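Side-chain contact in acetylcholine-binding protein (Bulinus truncatus, PDB 2BJ0), which binds acetylcholine and, as a soluble pentamer, probably mirrors the extracellular ligand-binding domain of nicotinic acetylcholine receptors: residues V37-D40 with Q45-V48. Numbering follows the deposited sequence.
Sequences VEAD and QVEV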
ATOM      1  N   VAL A  37       9.186   6.489  20.097  1.00 26.09           N
ATOM      2  CA  VAL A  37       7.997   5.603  20.298  1.00 26.00           C
ATOM      3  C   VAL A  37       8.278   4.120  20.576  1.00 27.75           C
ATOM      4  O   VAL A  37       7.386   3.405  21.047  1.00 27.62           O
ATOM      5  CB  VAL A  37       6.991   5.801  19.150  1.00 25.22           C
ATOM      6  CG1 VAL A  37       6.394   7.193  19.217  1.00 24.54           C
ATOM      7  CG2 VAL A  37       7.650   5.573  17.806  1.00 24.56           C
ATOM      8  N   GLU A  38       9.488   3.655  20.282  1.00 28.77           N
ATOM      9  CA  GLU A  38       9.950   2.354  20.721  1.00 30.05           C
ATOM     10  C   GLU A  38      11.443   2.450  21.061  1.00 29.53           C
ATOM     11  O   GLU A  38      12.184   3.133  20.374  1.00 28.43           O
ATOM     12  CB  GLU A  38       9.770   1.333  19.609  1.00 31.01           C
ATOM     13  CG  GLU A  38      10.002  -0.088  20.079  1.00 37.97           C
ATOM     14  CD  GLU A  38       9.368  -1.110  19.146  1.00 47.60           C
ATOM     15  OE1 GLU A  38       9.668  -1.069  17.924  1.00 51.46           O
ATOM     16  OE2 GLU A  38       8.565  -1.959  19.627  1.00 52.21           O
ATOM     17  N   ALA A  39      11.874   1.779  22.123  1.00 29.37           N
ATOM     18  CA  ALA A  39      13.296   1.488  22.290  1.00 29.94           C
ATOM     19  C   ALA A  39      13.416   0.069  22.799  1.00 30.28           C
ATOM     20  O   ALA A  39      13.244  -0.199  23.991  1.00 30.13           O
ATOM     21  CB  ALA A  39      13.975   2.486  23.222  1.00 29.93           C
ATOM     22  N   ASP A  40      13.660  -0.849  21.869  1.00 30.46           N
ATOM     23  CA  ASP A  40      13.503  -2.264  22.132  1.00 30.88           C
ATOM     24  C   ASP A  40      14.883  -2.813  22.487  1.00 31.15           C
ATOM     25  O   ASP A  40      15.719  -2.963  21.621  1.00 30.20           O
ATOM     26  CB  ASP A  40      12.923  -2.953  20.890  1.00 31.06           C
ATOM     27  CG  ASP A  40      12.732  -4.450  21.087  1.00 33.37           C
ATOM     28  OD1 ASP A  40      13.419  -5.038  21.945  1.00 33.67           O
ATOM     29  OD2 ASP A  40      11.917  -5.134  20.422  1.00 38.48           O
ATOM     30  N   GLN A  45      16.775  -1.667  18.798  1.00 25.67           N
ATOM     31  CA  GLN A  45      16.128  -0.872  17.773  1.00 25.06           C
ATOM     32  C   GLN A  45      15.304   0.240  18.403  1.00 24.58           C
ATOM     33  O   GLN A  45      14.672   0.055  19.456  1.00 24.42           O
ATOM     34  CB  GLN A  45      15.242  -1.758  16.873  1.00 25.50           C
ATOM     35  CG  GLN A  45      16.058  -2.784  16.102  1.00 24.97           C
ATOM     36  CD  GLN A  45      15.193  -3.781  15.322  1.00 26.11           C
ATOM     37  OE1 GLN A  45      13.987  -3.594  15.208  1.00 26.10           O
ATOM     38  NE2 GLN A  45      15.824  -4.844  14.795  1.00 27.41           N
ATOM     39  N   VAL A  46      15.299   1.386  17.724  1.00 24.12           N
ATOM     40  CA  VAL A  46      14.651   2.630  18.188  1.00 23.89           C
ATOM     41  C   VAL A  46      13.789   3.164  17.070  1.00 25.10           C
ATOM     42  O   VAL A  46      14.192   3.087  15.906  1.00 26.41           O
ATOM     43  CB  VAL A  46      15.721   3.705  18.554  1.00 22.86           C
ATOM     44  CG1 VAL A  46      15.075   5.052  18.804  1.00 22.90           C
ATOM     45  CG2 VAL A  46      16.475   3.248  19.815  1.00 23.00           C
ATOM     46  N   GLU A  47      12.594   3.646  17.413  1.00 25.19           N
ATOM     47  CA  GLU A  47      11.679   4.282  16.460  1.00 25.26           C
ATOM     48  C   GLU A  47      11.381   5.641  17.041  1.00 22.92           C
ATOM     49  O   GLU A  47      11.050   5.764  18.208  1.00 22.05           O
ATOM     50  CB  GLU A  47      10.324   3.534  16.326  1.00 24.84           C
ATOM     51  CG  GLU A  47      10.321   2.197  15.621  1.00 27.32           C
ATOM     52  CD  GLU A  47       8.912   1.785  15.149  1.00 29.80           C
ATOM     53  OE1 GLU A  47       7.894   2.303  15.675  1.00 32.55           O
ATOM     54  OE2 GLU A  47       8.819   0.946  14.224  1.00 35.81           O
ATOM     55  N   VAL A  48      11.503   6.658  16.206  1.00 23.44           N
ATOM     56  CA  VAL A  48      11.261   8.028  16.596  1.00 23.38           C
ATOM     57  C   VAL A  48      10.189   8.609  15.687  1.00 23.43           C
ATOM     58  O   VAL A  48       9.979   8.121  14.587  1.00 22.65           O
ATOM     59  CB  VAL A  48      12.563   8.905  16.455  1.00 23.51           C
ATOM     60  CG1 VAL A  48      13.675   8.383  17.341  1.00 24.16           C
ATOM     61  CG2 VAL A  48      13.018   8.986  15.021  1.00 24.43           C
TER
HETATM   62  O   HOH W   1      11.992  -2.634  16.281  1.00 52.05           O
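The carboxylates of E38 and E47 stand on the same face of an antiparallel hairpin, their planes turned 56° apart. OE1 of E38 lies over one face of the E47 carboxylate, 4.1 Å from its CD and 4.0 Å from its CG, and the two CB atoms are also 4.0 Å apart. With CG of E38 anti to its backbone N (chi1 -170°) and that of E47 anti to its carbonyl carbon, the two extended chains cross at a slant. CG2 of V37, close to the carboxylate plane, comes within 3.9 Å of E47 OE1, and the same methyl packs on CB of E47. V37 and E38 both face E47 in a classic beta bulge. O of E47 takes a bond from V37 N at 2.8 Å and a weak one from E38 N, while E47 N gives to E38 O. Beyond it D40 and Q45 exchange bonds, D40 N to Q45 O and Q45 N to D40 O. On the opposite face small A39 touches CG2 of branched V46, apolar residues suited to the side covered by F200. A water probably bridges OE1 of E38 and OE1 of Q45, though its approach to the latter is very short; NE2 of Q45 reaches V37 O of a third subunit. Like charges come within 4.3 Å at E38 OE1 and E47 OE2, a cost probably offset by salt bridges from E47 to R117 and R119 and from E38 OE2 to K43 of a second subunit. Acidic residues thus suit this face because cations meet them there, tying the hairpin to strand 109-121 and a neighbouring subunit.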